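Local coordinates for protein proline dipeptidase (Streptococcus agalactiae, PDB 3OOO) that is probably a manganese-dependent peptidase of the M24B family, represented here by its N-terminal creatinase/prolidase domain, which comes before the metallopeptidase part, at residues A[34-44]-A[55-65]; A[82-90]-A[108-117]. All blocks are in the same frame, centred on the assembly; numbering follows the deposited sequence. Where two conformers were deposited one is given.

Interaction 1 of 2, residues A[34-44]-A[55-65]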
loop_
_atom_site.group_PDB
_atom_site.type_symbol
_atom_site.label_atom_id
_atom_site.label_comp_id
_atom_site.label_asym_id
_atom_site.label_seq_id
_atom_site.Cartn_x
_atom_site.Cartn_y
_atom_site.Cartn_z
ATOM N N PHE A 34 -8.870 -20.251 -0.216
ATOM C CA PHE A 34 -8.557 -19.852 -1.583
ATOM C C PHE A 34 -7.351 -18.922 -1.568
ATOM O O PHE A 34 -7.404 -17.852 -0.953
ATOM C CB PHE A 34 -9.773 -19.161 -2.224
ATOM C CG PHE A 34 -9.502 -18.567 -3.587
ATOM C CD1 PHE A 34 -9.427 -19.377 -4.721
ATOM C CD2 PHE A 34 -9.338 -17.190 -3.739
ATOM C CE1 PHE A 34 -9.179 -18.830 -5.979
ATOM C CE2 PHE A 34 -9.095 -16.630 -4.997
ATOM C CZ PHE A 34 -9.012 -17.454 -6.122
ATOM N N PHE A 35 -6.270 -19.350 -2.221
ATOM C CA PHE A 35 -5.083 -18.514 -2.385
ATOM C C PHE A 35 -4.948 -17.970 -3.795
ATOM O O PHE A 35 -4.895 -18.733 -4.764
ATOM C CB PHE A 35 -3.783 -19.249 -2.024
ATOM C CG PHE A 35 -2.572 -18.348 -2.048
ATOM C CD1 PHE A 35 -2.150 -17.712 -0.887
ATOM C CD2 PHE A 35 -1.886 -18.097 -3.242
ATOM C CE1 PHE A 35 -1.047 -16.857 -0.898
ATOM C CE2 PHE A 35 -0.783 -17.239 -3.264
ATOM C CZ PHE A 35 -0.366 -16.621 -2.092
ATOM N N CYS A 36 -4.859 -16.646 -3.892
ATOM C CA CYS A 36 -4.522 -15.974 -5.139
ATOM C C CYS A 36 -3.771 -14.698 -4.799
ATOM O O CYS A 36 -4.235 -13.902 -3.983
ATOM C CB CYS A 36 -5.785 -15.628 -5.935
ATOM S SG CYS A 36 -5.476 -14.688 -7.458
ATOM N N ASP A 37 -2.599 -14.513 -5.398
ATOM C CA ASP A 37 -1.950 -13.211 -5.357
ATOM C C ASP A 37 -2.096 -12.561 -6.726
ATOM O O ASP A 37 -1.401 -12.942 -7.672
ATOM C CB ASP A 37 -0.475 -13.306 -4.949
ATOM C CG ASP A 37 0.153 -11.931 -4.704
ATOM O OD1 ASP A 37 -0.446 -10.900 -5.092
ATOM O OD2 ASP A 37 1.256 -11.870 -4.116
ATOM N N PRO A 38 -2.997 -11.572 -6.839
ATOM C CA PRO A 38 -3.283 -10.984 -8.140
ATOM C C PRO A 38 -2.261 -9.929 -8.556
ATOM O O PRO A 38 -2.343 -9.405 -9.667
ATOM C CB PRO A 38 -4.638 -10.311 -7.908
ATOM C CG PRO A 38 -4.544 -9.847 -6.510
ATOM C CD PRO A 38 -3.831 -10.965 -5.777
ATOM N N HIS A 39 -1.328 -9.605 -7.658
ATOM C CA HIS A 39 -0.340 -8.550 -7.897
ATOM C C HIS A 39 -1.012 -7.219 -8.281
ATOM O O HIS A 39 -1.719 -6.654 -7.447
ATOM C CB HIS A 39 0.731 -9.034 -8.878
ATOM C CG HIS A 39 1.622 -10.081 -8.294
ATOM N ND1 HIS A 39 2.876 -9.795 -7.796
ATOM C CD2 HIS A 39 1.421 -11.401 -8.077
ATOM C CE1 HIS A 39 3.419 -10.902 -7.322
ATOM N NE2 HIS A 39 2.556 -11.890 -7.475
ATOM N N GLU A 40 -0.827 -6.738 -9.512
ATOM C CA GLU A 40 -1.416 -5.458 -9.953
ATOM C C GLU A 40 -2.924 -5.537 -10.173
ATOM O O GLU A 40 -3.630 -4.526 -10.060
ATOM C CB GLU A 40 -0.735 -4.936 -11.227
ATOM C CG GLU A 40 -1.176 -3.528 -11.657
ATOM C CD GLU A 40 -0.565 -3.092 -12.975
ATOM O OE1 GLU A 40 0.653 -3.288 -13.159
ATOM O OE2 GLU A 40 -1.301 -2.544 -13.828
ATOM N N ARG A 41 -3.405 -6.726 -10.519
ATOM C CA ARG A 41 -4.837 -6.940 -10.710
ATOM C C ARG A 41 -5.534 -6.965 -9.349
ATOM O O ARG A 41 -4.883 -6.986 -8.300
ATOM C CB ARG A 41 -5.107 -8.230 -11.485
ATOM C CG ARG A 41 -4.727 -8.164 -12.961
ATOM C CD ARG A 41 -5.342 -9.343 -13.695
ATOM N NE ARG A 41 -4.973 -9.413 -15.110
ATOM C CZ ARG A 41 -3.907 -10.059 -15.576
ATOM N NH1 ARG A 41 -3.072 -10.678 -14.748
ATOM N NH2 ARG A 41 -3.675 -10.072 -16.883
ATOM N N GLN A 42 -6.862 -6.961 -9.377
ATOM C CA GLN A 42 -7.639 -6.821 -8.151
ATOM C C GLN A 42 -8.234 -8.122 -7.625
ATOM O O GLN A 42 -8.795 -8.916 -8.384
ATOM C CB GLN A 42 -8.790 -5.821 -8.343
ATOM C CG GLN A 42 -8.412 -4.455 -8.918
ATOM C CD GLN A 42 -7.238 -3.803 -8.210
ATOM O OE1 GLN A 42 -7.056 -3.959 -6.998
ATOM N NE2 GLN A 42 -6.432 -3.061 -8.970
HETATM N N MSE A 43 -8.077 -8.297 -6.315
HETATM C CA MSE A 43 -8.610 -9.357 -5.476
HETATM C C MSE A 43 -9.228 -8.628 -4.218
HETATM O O MSE A 43 -8.405 -8.029 -3.529
HETATM C CB MSE A 43 -7.380 -10.253 -5.033
HETATM C CG MSE A 43 -7.323 -11.838 -5.335
HETATM SE SE MSE A 43 -7.839 -13.066 -3.841
HETATM C CE MSE A 43 -6.470 -12.515 -2.555
ATOM N N PHE A 44 -10.520 -8.725 -3.899
ATOM C CA PHE A 44 -11.027 -8.263 -2.611
ATOM C C PHE A 44 -12.061 -9.239 -2.102
ATOM O O PHE A 44 -12.899 -9.729 -2.869
ATOM C CB PHE A 44 -11.696 -6.888 -2.726
ATOM C CG PHE A 44 -10.776 -5.789 -3.187
ATOM C CD1 PHE A 44 -9.766 -5.300 -2.351
ATOM C CD2 PHE A 44 -10.921 -5.245 -4.455
ATOM C CE1 PHE A 44 -8.914 -4.284 -2.785
ATOM C CE2 PHE A 44 -10.074 -4.234 -4.900
ATOM C CZ PHE A 44 -9.067 -3.748 -4.062
ATOM N N LEU A 55 -16.696 -12.434 -2.928
ATOM C CA LEU A 55 -15.315 -12.437 -3.391
ATOM C C LEU A 55 -15.211 -11.907 -4.820
ATOM O O LEU A 55 -15.945 -12.341 -5.705
ATOM C CB LEU A 55 -14.738 -13.856 -3.273
ATOM C CG LEU A 55 -13.340 -14.137 -3.822
ATOM C CD1 LEU A 55 -12.293 -13.282 -3.155
ATOM C CD2 LEU A 55 -13.002 -15.594 -3.634
ATOM N N PHE A 56 -14.317 -10.942 -5.022
ATOM C CA PHE A 56 -14.056 -10.352 -6.334
ATOM C C PHE A 56 -12.654 -10.743 -6.755
ATOM O O PHE A 56 -11.720 -10.529 -5.998
ATOM C CB PHE A 56 -14.179 -8.823 -6.239
ATOM C CG PHE A 56 -13.902 -8.090 -7.533
ATOM C CD1 PHE A 56 -14.724 -8.262 -8.639
ATOM C CD2 PHE A 56 -12.841 -7.196 -7.627
ATOM C CE1 PHE A 56 -14.485 -7.572 -9.823
ATOM C CE2 PHE A 56 -12.590 -6.502 -8.814
ATOM C CZ PHE A 56 -13.419 -6.685 -9.910
ATOM N N VAL A 57 -12.505 -11.305 -7.951
ATOM C CA VAL A 57 -11.197 -11.758 -8.440
ATOM C C VAL A 57 -11.026 -11.432 -9.920
ATOM O O VAL A 57 -11.998 -11.100 -10.588
ATOM C CB VAL A 57 -10.995 -13.294 -8.243
ATOM C CG1 VAL A 57 -10.821 -13.638 -6.771
ATOM C CG2 VAL A 57 -12.138 -14.096 -8.876
ATOM N N PRO A 58 -9.793 -11.532 -10.446
ATOM C CA PRO A 58 -9.677 -11.443 -11.902
ATOM C C PRO A 58 -10.477 -12.564 -12.556
ATOM O O PRO A 58 -10.600 -13.656 -11.984
ATOM C CB PRO A 58 -8.178 -11.632 -12.150
ATOM C CG PRO A 58 -7.532 -11.228 -10.874
ATOM C CD PRO A 58 -8.475 -11.652 -9.794
ATOM N N ALA A 59 -11.026 -12.295 -13.739
ATOM C CA ALA A 59 -11.930 -13.241 -14.407
ATOM C C ALA A 59 -11.348 -14.638 -14.574
ATOM O O ALA A 59 -12.071 -15.634 -14.495
ATOM C CB ALA A 59 -12.376 -12.698 -15.752
ATOM N N LEU A 60 -10.042 -14.713 -14.794
ATOM C CA LEU A 60 -9.412 -16.012 -14.978
ATOM C C LEU A 60 -9.460 -16.888 -13.731
ATOM O O LEU A 60 -9.344 -18.110 -13.838
ATOM C CB LEU A 60 -7.981 -15.850 -15.482
ATOM C CG LEU A 60 -7.959 -15.550 -16.985
ATOM C CD1 LEU A 60 -6.569 -15.152 -17.426
ATOM C CD2 LEU A 60 -8.457 -16.742 -17.796
ATOM N N GLU A 61 -9.671 -16.260 -12.570
ATOM C CA GLU A 61 -9.678 -16.972 -11.288
ATOM C C GLU A 61 -11.084 -17.282 -10.777
ATOM O O GLU A 61 -11.238 -17.939 -9.753
ATOM C CB GLU A 61 -8.924 -16.169 -10.225
ATOM C CG GLU A 61 -7.434 -16.002 -10.487
ATOM C CD GLU A 61 -6.651 -17.280 -10.279
ATOM O OE1 GLU A 61 -7.232 -18.375 -10.449
ATOM O OE2 GLU A 61 -5.449 -17.186 -9.951
ATOM N N VAL A 62 -12.105 -16.810 -11.487
ATOM C CA VAL A 62 -13.486 -16.996 -11.028
ATOM C C VAL A 62 -13.864 -18.467 -10.833
ATOM O O VAL A 62 -14.430 -18.822 -9.803
ATOM C CB VAL A 62 -14.512 -16.260 -11.936
ATOM C CG1 VAL A 62 -15.947 -16.651 -11.591
ATOM C CG2 VAL A 62 -14.358 -14.758 -11.795
ATOM N N SER A 63 -13.529 -19.312 -11.807
ATOM C CA SER A 63 -13.861 -20.736 -11.738
ATOM C C SER A 63 -13.221 -21.390 -10.518
ATOM O O SER A 63 -13.897 -22.065 -9.733
ATOM C CB SER A 63 -13.424 -21.460 -13.015
ATOM O OG SER A 63 -13.755 -22.838 -12.950
ATOM N N ARG A 64 -11.918 -21.176 -10.352
ATOM C CA ARG A 64 -11.194 -21.722 -9.208
ATOM C C ARG A 64 -11.756 -21.208 -7.877
ATOM O O ARG A 64 -11.886 -21.968 -6.909
ATOM C CB ARG A 64 -9.703 -21.403 -9.327
ATOM C CG ARG A 64 -8.849 -22.094 -8.285
ATOM C CD ARG A 64 -7.367 -22.013 -8.620
ATOM N NE ARG A 64 -6.810 -20.662 -8.528
ATOM C CZ ARG A 64 -6.266 -20.147 -7.428
ATOM N NH1 ARG A 64 -6.218 -20.858 -6.306
ATOM N NH2 ARG A 64 -5.768 -18.918 -7.447
ATOM N N ALA A 65 -12.085 -19.918 -7.830
ATOM C CA ALA A 65 -12.660 -19.320 -6.627
ATOM C C ALA A 65 -13.996 -19.962 -6.264
ATOM O O ALA A 65 -14.238 -20.281 -5.097
ATOM C CB ALA A 65 -12.806 -17.807 -6.794
#
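Leu55 divides its branched end between two partners: CD1 rests on the carbonyl oxygen of Phe44, while CD2 meets CD2 of the Phe34 ring at 4.0 Å. Phe56 exchanges two backbone hydrogen bonds with Phe44, Phe44 N to Phe56 O at 3.0 Å and Phe56 N to Phe44 O at 2.8 Å, the second almost straight. The two rings lie side by side, edge against edge, a flat apolar pair suited to the helix-covered face of the sheet. Val57, compact and branched, touches both CE2 of the Phe34 ring and CG of Met43, a selenomethionine, with its CG1 methyl. Pro58, with no N-H to offer, instead sets CD 3.1 Å from Gln42 O and packs its ring on the aliphatic part of Arg41, whose guanidinium pairs with Asp78. Glu61 holds Arg64 side-on, Arg64 NE to Glu61 OE1 at 3.0 Å in a salt bridge. Bent at chi3 (68°), Arg64 turns NH1 and NH2 end-on to Phe35 O, with NH2 at 2.8 Å; its face lies on Phe34, CE1 over the guanidinium centre. Ala65 is small enough to set its methyl over the Phe34 ring in a CH-pi contact, CB 4.0 Å from the centroid. The arrangement is a loop closing over a strand-to-helix connection and running into an antiparallel strand pair in the mixed sheet of the creatinase/prolidase N-terminal domain.

Interaction 2 of 2, residues A[82-90]-A[108-117]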
loop_
_atom_site.group_PDB
_atom_site.type_symbol
_atom_site.label_atom_id
_atom_site.label_comp_id
_atom_site.label_asym_id
_atom_site.label_seq_id
_atom_site.Cartn_x
_atom_site.Cartn_y
_atom_site.Cartn_z
ATOM N N PRO A 82 -12.131 -2.382 -13.036
ATOM C CA PRO A 82 -12.555 -3.185 -11.881
ATOM C C PRO A 82 -13.338 -2.382 -10.850
ATOM O O PRO A 82 -14.211 -2.931 -10.186
ATOM C CB PRO A 82 -11.233 -3.679 -11.284
ATOM C CG PRO A 82 -10.218 -2.662 -11.720
ATOM C CD PRO A 82 -10.665 -2.224 -13.091
ATOM N N TRP A 83 -13.039 -1.093 -10.728
ATOM C CA TRP A 83 -13.733 -0.234 -9.767
ATOM C C TRP A 83 -15.192 -0.037 -10.159
ATOM O O TRP A 83 -16.079 -0.088 -9.301
ATOM C CB TRP A 83 -12.997 1.097 -9.596
ATOM C CG TRP A 83 -11.529 0.878 -9.451
ATOM C CD1 TRP A 83 -10.557 1.202 -10.356
ATOM C CD2 TRP A 83 -10.865 0.224 -8.365
ATOM N NE1 TRP A 83 -9.325 0.812 -9.886
ATOM C CE2 TRP A 83 -9.485 0.209 -8.667
ATOM C CE3 TRP A 83 -11.300 -0.340 -7.157
ATOM C CZ2 TRP A 83 -8.535 -0.350 -7.811
ATOM C CZ3 TRP A 83 -10.354 -0.894 -6.302
ATOM C CH2 TRP A 83 -8.984 -0.894 -6.635
ATOM N N GLN A 84 -15.434 0.167 -11.452
ATOM C CA GLN A 84 -16.792 0.245 -11.984
ATOM C C GLN A 84 -17.514 -1.091 -11.817
ATOM O O GLN A 84 -18.710 -1.132 -11.503
ATOM C CB GLN A 84 -16.765 0.658 -13.458
ATOM C CG GLN A 84 -16.311 2.092 -13.696
ATOM C CD GLN A 84 -16.147 2.413 -15.170
ATOM O OE1 GLN A 84 -15.473 3.375 -15.535
ATOM N NE2 GLN A 84 -16.756 1.601 -16.025
ATOM N N LYS A 85 -16.779 -2.185 -12.031
ATOM C CA LYS A 85 -17.340 -3.526 -11.885
ATOM C C LYS A 85 -17.812 -3.759 -10.453
ATOM O O LYS A 85 -18.905 -4.281 -10.229
ATOM C CB LYS A 85 -16.312 -4.589 -12.284
ATOM C CG LYS A 85 -16.896 -5.973 -12.490
ATOM C CD LYS A 85 -17.673 -6.039 -13.796
ATOM C CE LYS A 85 -18.396 -7.362 -13.927
ATOM N NZ LYS A 85 -19.273 -7.366 -15.126
ATOM N N ILE A 86 -16.978 -3.373 -9.492
ATOM C CA ILE A 86 -17.324 -3.497 -8.079
ATOM C C ILE A 86 -18.552 -2.641 -7.766
ATOM O O ILE A 86 -19.494 -3.110 -7.125
ATOM C CB ILE A 86 -16.137 -3.103 -7.162
ATOM C CG1 ILE A 86 -14.979 -4.095 -7.331
ATOM C CG2 ILE A 86 -16.579 -3.009 -5.692
ATOM C CD1 ILE A 86 -13.624 -3.565 -6.830
ATOM N N ALA A 87 -18.540 -1.397 -8.239
ATOM C CA ALA A 87 -19.626 -0.447 -7.971
ATOM C C ALA A 87 -20.977 -0.904 -8.529
ATOM O O ALA A 87 -22.026 -0.622 -7.937
ATOM C CB ALA A 87 -19.270 0.932 -8.514
ATOM N N SER A 88 -20.953 -1.602 -9.662
ATOM C CA SER A 88 -22.181 -2.033 -10.328
ATOM C C SER A 88 -22.689 -3.376 -9.818
ATOM O O SER A 88 -23.836 -3.752 -10.077
ATOM C CB SER A 88 -21.972 -2.103 -11.844
ATOM O OG SER A 88 -21.629 -0.836 -12.376
ATOM N N ASN A 89 -21.841 -4.107 -9.100
ATOM C CA ASN A 89 -22.215 -5.452 -8.659
ATOM C C ASN A 89 -22.435 -5.677 -7.175
ATOM O O ASN A 89 -23.261 -6.506 -6.800
ATOM C CB ASN A 89 -21.237 -6.480 -9.216
ATOM C CG ASN A 89 -21.468 -6.740 -10.679
ATOM O OD1 ASN A 89 -22.292 -7.575 -11.045
ATOM N ND2 ASN A 89 -20.758 -6.012 -11.533
ATOM N N LEU A 90 -21.709 -4.964 -6.322
ATOM C CA LEU A 90 -21.961 -5.078 -4.886
ATOM C C LEU A 90 -23.371 -4.584 -4.546
ATOM O O LEU A 90 -23.871 -3.658 -5.185
ATOM C CB LEU A 90 -20.897 -4.347 -4.067
ATOM C CG LEU A 90 -19.494 -4.965 -4.070
ATOM C CD1 LEU A 90 -18.621 -4.201 -3.084
ATOM C CD2 LEU A 90 -19.488 -6.465 -3.753
ATOM N N THR A 108 -2.539 2.712 -4.467
ATOM C CA THR A 108 -3.331 2.650 -5.689
ATOM C C THR A 108 -4.669 1.965 -5.440
ATOM O O THR A 108 -5.717 2.471 -5.835
ATOM C CB THR A 108 -2.583 1.903 -6.785
ATOM O OG1 THR A 108 -1.385 2.625 -7.089
ATOM C CG2 THR A 108 -3.438 1.800 -8.046
ATOM N N LYS A 109 -4.620 0.822 -4.768
ATOM C CA LYS A 109 -5.826 0.040 -4.521
ATOM C C LYS A 109 -6.729 0.702 -3.483
ATOM O O LYS A 109 -7.951 0.639 -3.583
ATOM C CB LYS A 109 -5.462 -1.392 -4.130
ATOM C CG LYS A 109 -4.813 -2.158 -5.278
ATOM C CD LYS A 109 -4.332 -3.516 -4.851
ATOM C CE LYS A 109 -3.775 -4.252 -6.064
ATOM N NZ LYS A 109 -3.969 -5.705 -5.945
ATOM N N PHE A 110 -6.114 1.342 -2.494
ATOM C CA PHE A 110 -6.838 2.112 -1.488
ATOM C C PHE A 110 -7.622 3.236 -2.156
ATOM O O PHE A 110 -8.810 3.425 -1.891
ATOM C CB PHE A 110 -5.830 2.648 -0.465
ATOM C CG PHE A 110 -6.427 3.495 0.627
ATOM C CD1 PHE A 110 -7.482 3.031 1.409
ATOM C CD2 PHE A 110 -5.886 4.744 0.905
ATOM C CE1 PHE A 110 -8.010 3.822 2.435
ATOM C CE2 PHE A 110 -6.404 5.539 1.929
ATOM C CZ PHE A 110 -7.466 5.074 2.694
ATOM N N GLN A 111 -6.966 3.965 -3.050
ATOM C CA GLN A 111 -7.634 5.058 -3.739
ATOM C C GLN A 111 -8.747 4.544 -4.648
ATOM O O GLN A 111 -9.805 5.170 -4.744
ATOM C CB GLN A 111 -6.624 5.967 -4.453
ATOM C CG GLN A 111 -5.728 6.676 -3.436
ATOM C CD GLN A 111 -4.886 7.793 -4.010
ATOM O OE1 GLN A 111 -4.632 7.854 -5.209
ATOM N NE2 GLN A 111 -4.431 8.685 -3.134
ATOM N N GLY A 112 -8.537 3.378 -5.256
ATOM C CA GLY A 112 -9.603 2.721 -6.012
ATOM C C GLY A 112 -10.824 2.434 -5.154
ATOM O O GLY A 112 -11.950 2.746 -5.538
ATOM N N LEU A 113 -10.605 1.843 -3.984
ATOM C CA LEU A 113 -11.715 1.535 -3.076
ATOM C C LEU A 113 -12.458 2.794 -2.634
ATOM O O LEU A 113 -13.679 2.770 -2.450
ATOM C CB LEU A 113 -11.233 0.747 -1.859
ATOM C CG LEU A 113 -10.796 -0.707 -2.115
ATOM C CD1 LEU A 113 -10.170 -1.315 -0.878
ATOM C CD2 LEU A 113 -11.976 -1.561 -2.569
ATOM N N GLN A 114 -11.720 3.890 -2.474
ATOM C CA GLN A 114 -12.328 5.165 -2.093
ATOM C C GLN A 114 -13.271 5.731 -3.157
ATOM O O GLN A 114 -14.176 6.502 -2.828
ATOM C CB GLN A 114 -11.257 6.188 -1.712
ATOM C CG GLN A 114 -10.572 5.868 -0.393
ATOM C CD GLN A 114 -9.478 6.858 -0.043
ATOM O OE1 GLN A 114 -8.409 6.868 -0.652
ATOM N NE2 GLN A 114 -9.738 7.686 0.960
ATOM N N THR A 115 -13.080 5.342 -4.419
ATOM C CA THR A 115 -14.003 5.756 -5.489
ATOM C C THR A 115 -15.321 4.987 -5.425
ATOM O O THR A 115 -16.329 5.418 -5.996
ATOM C CB THR A 115 -13.405 5.606 -6.920
ATOM O OG1 THR A 115 -13.291 4.217 -7.273
ATOM C CG2 THR A 115 -12.046 6.297 -7.027
ATOM N N VAL A 116 -15.297 3.849 -4.732
ATOM C CA VAL A 116 -16.450 2.956 -4.626
ATOM C C VAL A 116 -17.243 3.223 -3.350
ATOM O O VAL A 116 -18.476 3.271 -3.379
ATOM C CB VAL A 116 -16.011 1.469 -4.681
ATOM C CG1 VAL A 116 -17.187 0.527 -4.400
ATOM C CG2 VAL A 116 -15.383 1.152 -6.035
ATOM N N PHE A 117 -16.532 3.397 -2.241
ATOM C CA PHE A 117 -17.173 3.576 -0.942
ATOM C C PHE A 117 -16.929 4.974 -0.399
ATOM O O PHE A 117 -15.778 5.387 -0.235
ATOM C CB PHE A 117 -16.660 2.538 0.063
ATOM C CG PHE A 117 -16.822 1.119 -0.394
ATOM C CD1 PHE A 117 -18.044 0.471 -0.270
ATOM C CD2 PHE A 117 -15.747 0.425 -0.945
ATOM C CE1 PHE A 117 -18.193 -0.844 -0.699
ATOM C CE2 PHE A 117 -15.888 -0.891 -1.367
ATOM C CZ PHE A 117 -17.111 -1.526 -1.244
#
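A chi1 of -45° sets CG of Trp83 anti to its carbonyl carbon and lays the indole flat against the backbone of helix 108-116 at Gly112. There Gly112 CA stands 3.4 Å from the centroid of the six-membered ring, almost exactly on its normal, a CH-pi contact made directly by the main chain. Glycine suits the place because a beta carbon would point into the indole. The ring also reaches along the helix backbone: CH2 lies 3.6 Å from Lys109 O, and CZ3 approaches both the backbone N of Leu113 and its CD2 methyl. On the opposite face of the indole, Pro82 CG is offset toward the rim. Trp83 thus acts as a knob in a hole formed by Gly112, Leu113, Thr115 and Val116, joining two helices that run in broadly the same direction on one face of the domain's mixed sheet. Their short axes come within 9.4 Å and cross at -37°. Thr115 lines the hole with its hydroxyl turned back on its own helix: chi1 of 71° carries OG1 to Gly112 O, 2.6 Å away and in the carbonyl plane on a lone pair. This carbonyl also accepts from Thr115 N, so two donors from one residue satisfy it beside the tryptophan. Val116 spreads its two methyls over helix 82-89, CG1 lying 3.8 Å from CG2 of Ile86 and CG2 facing Trp83 O; beta-branched Val116 and Ile86 offer broad apolar surfaces, crossing at about a right angle. Farther along, Leu90 brings CD1 to the edge of the Phe117 ring, 3.6 Å from CZ. Thr108, at the other end of the contact, hydrogen-bonds through OG1 to Asp103 of the second subunit.

Along the chain, interaction 1 closes before interaction 2 opens, with strand 73-76 between them; their centres lie 15 Å apart, each about 11 Å from the centre of the chain. Interaction 1 joins a loop to strand 54-58 and helix 62-68, whereas interaction 2 pairs helices 82-89 and 107-116 across a face of the same mixed sheet. They meet directly: Lys109 NZ probably donates hydrogen bonds to Arg41 O and His39 O, and the Gln42 amide packs on Trp83 and Lys109. Phe56 and Phe44 also touch Ile86 and Leu113, respectively. Loop, sheet and helix pair therefore form one continuous body within the N-terminal domain, while helix 107-116 also contacts the second subunit.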